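Local coordinates for putative oxidoreductase (Yersinia pestis, PDB 3KUX), which is a putative oxidoreductase that probably binds a nicotinamide dinucleotide in a Rossmann domain, its substrate being unknown, at residues Q247-Q258 against W273-L284; L205-H216 against V227-A235. All coordinates share one frame; numbering follows the deposited sequence.

Contact 1 of 2, residues Q247-Q258 against W273-L284; sequences QGSYIKFGVDPQ and WGYDMRDGIVTL
Lys252 NZ is gripped from two sides. It forms a salt bridge with Asp276 OD2 at 2.9 Å, meeting that oxygen on its syn side but well out of the carboxylate plane. It also donates to Phe253 O of its own segment, with NZ 2.8 Å from that oxygen. Bends at chi2 and chi4 (-49°) curl the lysine chain round to reach both. Asp276 OD2 has a second partner in Ser131 OG, while OD1 accepts from Arg278 N, closing an Asx turn. The extended Arg278 lays one guanidinium face over Phe253 CB, 3.6 Å from NE, and its NH1 pairs with Glu237. Farther along, Trp273 NE1 gives Gln258 OE1 a bent bond of 2.9 Å, the amide standing at 82° to the indole; Tyr302 N also donates to this oxygen. Asp256 caps the helix that follows through Gln258 N. Along the paired strands, Ser249 with Thr283 and Ile251 with Ile281 are antiparallel hydrogen-bonded pairs, and Tyr250 CD1 touches Val282 CG2 at 3.7 Å. One water joins Tyr250 OH to Gly280 N. Strand 248-252 lies between strands 241-245 and 280-285 in the large mixed sheet; Tyr250 packs on helix 131-142, and with Val282 it reaches Leu295 of strand 290-295.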
# COMPACT_ATOMS: atom_id res chain seq x y z
N GLN A 247 -3.95 29.11 -3.74
CA GLN A 247 -3.58 30.00 -2.65
C GLN A 247 -2.22 29.66 -2.06
O GLN A 247 -1.67 30.43 -1.27
CB GLN A 247 -4.62 29.96 -1.53
CG GLN A 247 -6.03 30.31 -1.98
CD GLN A 247 -6.34 31.78 -1.83
OE1 GLN A 247 -5.47 32.63 -2.02
NE2 GLN A 247 -7.58 32.09 -1.48
N GLY A 248 -1.68 28.50 -2.42
CA GLY A 248 -0.39 28.09 -1.88
C GLY A 248 0.11 26.76 -2.38
O GLY A 248 -0.48 26.15 -3.28
N SER A 249 1.20 26.30 -1.79
CA SER A 249 1.84 25.07 -2.22
C SER A 249 2.40 24.31 -1.03
O SER A 249 2.62 24.88 0.04
CB SER A 249 2.95 25.37 -3.23
OG SER A 249 2.47 26.14 -4.32
N TYR A 250 2.64 23.02 -1.24
CA TYR A 250 3.26 22.16 -0.24
C TYR A 250 4.31 21.28 -0.92
O TYR A 250 3.99 20.54 -1.85
CB TYR A 250 2.19 21.30 0.43
CG TYR A 250 2.70 20.32 1.47
CD1 TYR A 250 3.22 20.76 2.68
CD2 TYR A 250 2.60 18.94 1.26
CE1 TYR A 250 3.67 19.85 3.64
CE2 TYR A 250 3.04 18.04 2.21
CZ TYR A 250 3.57 18.50 3.40
OH TYR A 250 4.01 17.61 4.35
N ILE A 251 5.56 21.40 -0.49
CA ILE A 251 6.61 20.51 -0.98
C ILE A 251 7.17 19.70 0.19
O ILE A 251 7.57 20.26 1.21
CB ILE A 251 7.78 21.28 -1.66
CG1 ILE A 251 7.32 21.97 -2.95
CG2 ILE A 251 8.91 20.33 -2.01
CD1 ILE A 251 6.80 23.36 -2.74
N LYS A 252 7.18 18.37 0.05
CA LYS A 252 7.77 17.52 1.08
C LYS A 252 8.84 16.57 0.54
O LYS A 252 8.67 15.96 -0.52
CB LYS A 252 6.70 16.71 1.82
CG LYS A 252 7.33 15.62 2.70
CD LYS A 252 6.58 15.41 4.00
CE LYS A 252 7.53 14.95 5.11
NZ LYS A 252 8.38 13.80 4.69
N PHE A 253 9.93 16.43 1.31
CA PHE A 253 11.02 15.52 0.99
C PHE A 253 11.10 14.31 1.92
O PHE A 253 10.54 14.31 3.02
CB PHE A 253 12.35 16.26 1.02
CG PHE A 253 12.63 17.04 -0.22
CD1 PHE A 253 13.50 16.54 -1.19
CD2 PHE A 253 12.04 18.28 -0.42
CE1 PHE A 253 13.78 17.27 -2.34
CE2 PHE A 253 12.31 19.01 -1.57
CZ PHE A 253 13.18 18.50 -2.54
N GLY A 254 11.80 13.27 1.48
CA GLY A 254 11.95 12.04 2.24
C GLY A 254 10.86 11.02 1.95
O GLY A 254 9.88 11.33 1.26
N VAL A 255 11.04 9.81 2.46
CA VAL A 255 9.98 8.79 2.44
C VAL A 255 9.52 8.49 3.86
O VAL A 255 10.16 8.91 4.82
CB VAL A 255 10.45 7.48 1.78
CG1 VAL A 255 10.84 7.73 0.34
CG2 VAL A 255 11.60 6.85 2.56
N ASP A 256 8.42 7.77 4.00
CA ASP A 256 7.95 7.37 5.32
C ASP A 256 8.98 6.46 5.99
O ASP A 256 9.55 5.59 5.33
CB ASP A 256 6.58 6.69 5.24
CG ASP A 256 6.13 6.13 6.57
OD1 ASP A 256 5.17 6.69 7.15
OD2 ASP A 256 6.74 5.14 7.03
N PRO A 257 9.21 6.65 7.29
CA PRO A 257 10.33 6.00 7.98
C PRO A 257 10.05 4.63 8.60
O PRO A 257 10.97 4.02 9.16
CB PRO A 257 10.67 7.01 9.10
CG PRO A 257 9.37 7.74 9.37
CD PRO A 257 8.43 7.51 8.20
N GLN A 258 8.82 4.14 8.52
CA GLN A 258 8.47 2.89 9.20
C GLN A 258 9.15 1.66 8.60
O GLN A 258 9.66 0.81 9.33
CB GLN A 258 6.96 2.67 9.23
CG GLN A 258 6.18 3.82 9.82
CD GLN A 258 4.68 3.59 9.74
OE1 GLN A 258 4.12 2.77 10.47
NE2 GLN A 258 4.02 4.33 8.85
N TRP A 273 6.92 5.88 17.42
CA TRP A 273 6.69 5.15 16.19
C TRP A 273 6.24 6.04 15.04
O TRP A 273 5.23 6.74 15.14
CB TRP A 273 5.67 4.02 16.38
CG TRP A 273 5.61 3.19 15.15
CD1 TRP A 273 4.60 3.15 14.23
CD2 TRP A 273 6.64 2.33 14.66
NE1 TRP A 273 4.93 2.30 13.21
CE2 TRP A 273 6.18 1.78 13.44
CE3 TRP A 273 7.91 1.97 15.13
CZ2 TRP A 273 6.94 0.89 12.69
CZ3 TRP A 273 8.66 1.08 14.39
CH2 TRP A 273 8.18 0.54 13.18
N GLY A 274 6.99 6.00 13.95
CA GLY A 274 6.58 6.67 12.72
C GLY A 274 6.95 8.14 12.63
O GLY A 274 6.64 8.79 11.63
N TYR A 275 7.60 8.67 13.66
CA TYR A 275 8.01 10.07 13.65
C TYR A 275 8.81 10.38 12.40
O TYR A 275 9.81 9.72 12.10
CB TYR A 275 8.84 10.42 14.89
CG TYR A 275 8.00 10.77 16.11
CD1 TYR A 275 8.19 11.98 16.78
CD2 TYR A 275 7.02 9.90 16.57
CE1 TYR A 275 7.43 12.30 17.90
CE2 TYR A 275 6.25 10.22 17.69
CZ TYR A 275 6.46 11.42 18.35
OH TYR A 275 5.69 11.73 19.45
N ASP A 276 8.36 11.40 11.67
CA ASP A 276 9.02 11.85 10.46
C ASP A 276 9.57 13.24 10.74
O ASP A 276 8.87 14.23 10.61
CB ASP A 276 8.03 11.88 9.30
CG ASP A 276 8.70 12.20 7.97
OD1 ASP A 276 9.86 12.66 7.97
OD2 ASP A 276 8.05 11.98 6.93
N MSE A 277 10.84 13.30 11.11
CA MSE A 277 11.40 14.58 11.53
C MSE A 277 11.84 15.45 10.34
O MSE A 277 12.45 16.50 10.53
CB MSE A 277 12.50 14.40 12.57
CG MSE A 277 12.06 13.70 13.87
SE MSE A 277 10.49 14.45 14.80
CE MSE A 277 11.11 16.29 15.02
N ARG A 278 11.47 15.05 9.13
CA ARG A 278 11.81 15.82 7.94
C ARG A 278 10.62 16.59 7.37
O ARG A 278 10.08 16.24 6.33
CB ARG A 278 12.41 14.92 6.86
CG ARG A 278 12.99 15.70 5.71
CD ARG A 278 13.86 14.84 4.83
NE ARG A 278 14.52 15.63 3.80
CZ ARG A 278 15.24 15.10 2.81
NH1 ARG A 278 15.37 13.78 2.73
NH2 ARG A 278 15.82 15.88 1.91
N ASP A 279 10.23 17.66 8.06
CA ASP A 279 9.03 18.42 7.72
C ASP A 279 9.06 19.03 6.33
O ASP A 279 10.11 19.42 5.83
CB ASP A 279 8.79 19.52 8.75
CG ASP A 279 8.33 18.97 10.09
OD1 ASP A 279 7.93 17.78 10.14
OD2 ASP A 279 8.36 19.73 11.08
N GLY A 280 7.89 19.11 5.72
CA GLY A 280 7.74 19.80 4.45
C GLY A 280 7.46 21.26 4.72
O GLY A 280 7.42 21.69 5.87
N ILE A 281 7.24 22.03 3.66
CA ILE A 281 7.10 23.47 3.78
C ILE A 281 5.86 23.97 3.06
O ILE A 281 5.61 23.61 1.91
CB ILE A 281 8.33 24.19 3.20
CG1 ILE A 281 9.54 23.97 4.11
CG2 ILE A 281 8.05 25.67 3.00
CD1 ILE A 281 10.85 24.33 3.48
N VAL A 282 5.07 24.80 3.75
CA VAL A 282 3.90 25.39 3.12
C VAL A 282 4.18 26.83 2.69
O VAL A 282 4.79 27.61 3.42
CB VAL A 282 2.67 25.35 4.03
CG1 VAL A 282 1.48 26.01 3.35
CG2 VAL A 282 2.34 23.91 4.40
N THR A 283 3.74 27.18 1.49
CA THR A 283 3.90 28.54 0.98
C THR A 283 2.53 29.13 0.69
O THR A 283 1.78 28.59 -0.12
CB THR A 283 4.73 28.57 -0.30
OG1 THR A 283 6.00 27.96 -0.05
CG2 THR A 283 4.92 29.99 -0.77
N LEU A 284 2.21 30.25 1.34
CA LEU A 284 0.90 30.85 1.17
C LEU A 284 0.98 32.28 0.66
O LEU A 284 1.88 33.04 1.00
CB LEU A 284 0.13 30.82 2.49
CG LEU A 284 -0.03 29.43 3.10
CD1 LEU A 284 -0.75 29.52 4.44
CD2 LEU A 284 -0.77 28.50 2.14
O HOH W 1 5.44 18.31 6.52
O HOH W 2 10.76 18.01 3.48
O HOH W 3 10.96 11.30 5.42

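Contact 2 of 2, residues L205-H216 against V227-A235; sequences LRPGSQSVDYFH and VLHSTVLAA
Phe215 and Ser230 meet by backbone and side chain alike: Phe215 N donates to Ser230 O at 3.1 Å and Ser230 N to Phe215 O at 2.9 Å. With CG between its backbone N and carbonyl carbon (chi1 80°), the Phe215 ring swings across the neighbouring strand, and Ser230 CB lies over its face, 4.0 Å from the centroid, in a CH-pi contact. Trp177 meets this ring edge-to-face, and Ser230 OG bonds to Phe155 O. Tyr214, His216 and His229 cluster on the opposite sheet face; Tyr214 CE1 comes 3.6 Å from His229 CE1 with the planes nearly perpendicular, and His154 stacks on His229. Beyond the strands, Val232 CG2 sits over the centre of the Arg206 guanidinium, 3.8 Å from CZ, and also packs on Asp213 CB. That arginine is steadied by NE bonding to Ser209 OG at 2.7 Å, almost in the guanidinium plane. Ser209 OG in turn donates to Asp213 OD2, which accepts from Arg206 N as well, while OD1 holds Leu205 N. The carboxylate thereby ties down the type II turn from Arg206 to Ser209. Asp213 and Tyr214 form a classic beta bulge opposite Gly203 of strand 197-203, where the antiparallel hairpin of strands 214-221 and 224-231 begins.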
# COMPACT_ATOMS: atom_id res chain seq x y z
N LEU A 205 15.72 2.84 -18.30
CA LEU A 205 16.78 3.82 -18.46
C LEU A 205 18.11 3.32 -17.93
O LEU A 205 19.17 3.84 -18.31
CB LEU A 205 16.40 5.12 -17.75
CG LEU A 205 15.56 6.12 -18.55
CD1 LEU A 205 14.77 5.41 -19.63
CD2 LEU A 205 14.67 6.93 -17.62
N ARG A 206 18.07 2.31 -17.06
CA ARG A 206 19.29 1.73 -16.51
C ARG A 206 19.83 0.61 -17.39
O ARG A 206 19.14 -0.39 -17.62
CB ARG A 206 19.04 1.20 -15.11
CG ARG A 206 20.24 0.52 -14.50
CD ARG A 206 19.92 -0.04 -13.14
NE ARG A 206 18.70 -0.83 -13.19
CZ ARG A 206 18.04 -1.26 -12.12
NH1 ARG A 206 18.48 -0.98 -10.90
NH2 ARG A 206 16.93 -1.97 -12.27
N PRO A 207 21.07 0.76 -17.89
CA PRO A 207 21.72 -0.32 -18.63
C PRO A 207 21.79 -1.56 -17.75
O PRO A 207 22.29 -1.49 -16.63
CB PRO A 207 23.13 0.22 -18.88
CG PRO A 207 22.98 1.70 -18.83
CD PRO A 207 21.92 1.97 -17.80
N GLY A 208 21.27 -2.68 -18.25
CA GLY A 208 21.27 -3.92 -17.48
C GLY A 208 19.94 -4.24 -16.83
O GLY A 208 19.74 -5.35 -16.35
N SER A 209 19.03 -3.27 -16.80
CA SER A 209 17.68 -3.51 -16.29
C SER A 209 17.01 -4.61 -17.10
O SER A 209 17.21 -4.72 -18.31
CB SER A 209 16.84 -2.23 -16.35
OG SER A 209 17.14 -1.36 -15.27
N GLN A 210 16.22 -5.44 -16.42
CA GLN A 210 15.49 -6.51 -17.08
C GLN A 210 14.00 -6.21 -17.16
O GLN A 210 13.28 -6.73 -18.01
CB GLN A 210 15.73 -7.85 -16.38
CG GLN A 210 17.13 -8.43 -16.60
CD GLN A 210 17.42 -8.74 -18.07
OE1 GLN A 210 16.51 -9.09 -18.83
NE2 GLN A 210 18.68 -8.60 -18.46
N SER A 211 13.54 -5.35 -16.25
CA SER A 211 12.14 -4.95 -16.19
C SER A 211 12.03 -3.44 -16.26
O SER A 211 13.05 -2.74 -16.26
CB SER A 211 11.52 -5.44 -14.89
OG SER A 211 12.28 -6.50 -14.34
N VAL A 212 10.81 -2.93 -16.31
CA VAL A 212 10.59 -1.49 -16.28
C VAL A 212 11.30 -0.91 -15.06
O VAL A 212 11.14 -1.40 -13.94
CB VAL A 212 9.09 -1.15 -16.23
CG1 VAL A 212 8.90 0.36 -16.16
CG2 VAL A 212 8.37 -1.73 -17.43
N ASP A 213 12.11 0.13 -15.28
CA ASP A 213 12.86 0.76 -14.20
C ASP A 213 12.57 2.25 -14.16
O ASP A 213 13.29 3.01 -13.51
CB ASP A 213 14.36 0.53 -14.38
CG ASP A 213 14.95 1.32 -15.54
OD1 ASP A 213 14.35 2.36 -15.92
OD2 ASP A 213 16.01 0.93 -16.07
N TYR A 214 11.51 2.67 -14.85
CA TYR A 214 11.12 4.07 -14.94
C TYR A 214 9.65 4.17 -15.32
O TYR A 214 9.18 3.42 -16.18
CB TYR A 214 11.97 4.78 -15.99
CG TYR A 214 11.49 6.18 -16.38
CD1 TYR A 214 12.01 7.31 -15.77
CD2 TYR A 214 10.52 6.35 -17.36
CE1 TYR A 214 11.58 8.58 -16.13
CE2 TYR A 214 10.09 7.61 -17.72
CZ TYR A 214 10.62 8.72 -17.11
OH TYR A 214 10.18 9.98 -17.47
N PHE A 215 8.92 5.08 -14.69
CA PHE A 215 7.56 5.36 -15.13
C PHE A 215 7.11 6.77 -14.77
O PHE A 215 7.43 7.28 -13.70
CB PHE A 215 6.55 4.31 -14.61
CG PHE A 215 6.13 4.50 -13.18
CD1 PHE A 215 5.32 5.56 -12.82
CD2 PHE A 215 6.51 3.60 -12.21
CE1 PHE A 215 4.92 5.73 -11.50
CE2 PHE A 215 6.12 3.76 -10.89
CZ PHE A 215 5.32 4.83 -10.53
N HIS A 216 6.37 7.38 -15.69
CA HIS A 216 5.88 8.74 -15.52
C HIS A 216 4.41 8.77 -15.93
O HIS A 216 4.09 8.68 -17.11
CB HIS A 216 6.71 9.68 -16.40
CG HIS A 216 6.46 11.13 -16.15
ND1 HIS A 216 5.73 11.92 -17.02
CD2 HIS A 216 6.85 11.95 -15.15
CE1 HIS A 216 5.68 13.15 -16.56
NE2 HIS A 216 6.35 13.20 -15.42
N VAL A 227 0.61 14.00 -11.26
CA VAL A 227 1.76 13.34 -11.86
C VAL A 227 2.41 12.35 -10.91
O VAL A 227 2.89 12.72 -9.84
CB VAL A 227 2.82 14.36 -12.35
CG1 VAL A 227 4.08 13.64 -12.82
CG2 VAL A 227 2.25 15.21 -13.46
N LEU A 228 2.41 11.08 -11.30
CA LEU A 228 3.04 10.03 -10.50
C LEU A 228 4.30 9.59 -11.22
O LEU A 228 4.27 9.33 -12.42
CB LEU A 228 2.10 8.84 -10.33
CG LEU A 228 0.63 9.14 -10.01
CD1 LEU A 228 -0.16 7.84 -9.84
CD2 LEU A 228 0.50 10.02 -8.77
N HIS A 229 5.41 9.49 -10.49
CA HIS A 229 6.70 9.28 -11.13
C HIS A 229 7.64 8.42 -10.28
O HIS A 229 7.71 8.58 -9.06
CB HIS A 229 7.35 10.64 -11.43
CG HIS A 229 8.63 10.54 -12.20
ND1 HIS A 229 8.79 11.12 -13.45
CD2 HIS A 229 9.80 9.94 -11.91
CE1 HIS A 229 10.01 10.87 -13.89
NE2 HIS A 229 10.65 10.16 -12.97
N SER A 230 8.38 7.53 -10.93
CA SER A 230 9.42 6.79 -10.23
C SER A 230 10.61 6.47 -11.14
O SER A 230 10.48 6.49 -12.37
CB SER A 230 8.86 5.51 -9.61
OG SER A 230 9.76 5.00 -8.64
N THR A 231 11.76 6.18 -10.53
CA THR A 231 12.97 5.90 -11.29
C THR A 231 14.04 5.29 -10.38
O THR A 231 14.02 5.50 -9.17
CB THR A 231 13.53 7.19 -11.92
OG1 THR A 231 14.69 6.88 -12.71
CG2 THR A 231 13.93 8.19 -10.84
N VAL A 232 14.97 4.54 -10.97
CA VAL A 232 16.09 3.95 -10.22
C VAL A 232 17.40 4.66 -10.50
O VAL A 232 18.45 4.27 -10.00
CB VAL A 232 16.28 2.45 -10.53
CG1 VAL A 232 15.06 1.65 -10.10
CG2 VAL A 232 16.58 2.23 -12.02
N LEU A 233 17.35 5.71 -11.32
CA LEU A 233 18.53 6.50 -11.62
C LEU A 233 18.32 7.96 -11.24
O LEU A 233 18.20 8.83 -12.11
CB LEU A 233 18.90 6.39 -13.09
CG LEU A 233 19.55 5.09 -13.52
CD1 LEU A 233 19.90 5.16 -14.99
CD2 LEU A 233 20.79 4.83 -12.68
N ALA A 234 18.27 8.22 -9.94
CA ALA A 234 18.15 9.58 -9.43
C ALA A 234 19.11 9.75 -8.25
O ALA A 234 18.71 9.61 -7.09
CB ALA A 234 16.73 9.86 -9.01
N ALA A 235 20.36 10.06 -8.55
CA ALA A 235 21.38 10.25 -7.52
C ALA A 235 20.94 11.31 -6.51
O ALA A 235 21.09 11.12 -5.30
CB ALA A 235 22.71 10.64 -8.15

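How the contacts relate
Both contacts belong to the same nine-stranded mixed sheet of the C-terminal alpha/beta domain, yet they share no strand: strands 241-245 and 148-156 lie between the pair of contact 1 and that of contact 2. Their centres are 24 Å apart and their nearest atoms about 9 Å, without touching. Each is partly buried and pairs antiparallel strands, with buried side chains packing on helix 131-142 in contact 1 and helix 176-192 in contact 2. Their side-chain chemistry diverges. In contact 1 a salt bridge from the end of strand 248-252 and bridging waters tie the two segments together; in contact 2 the carboxylate bonds stay within 205-216, and side chains meet across the segments through apolar and aromatic packing.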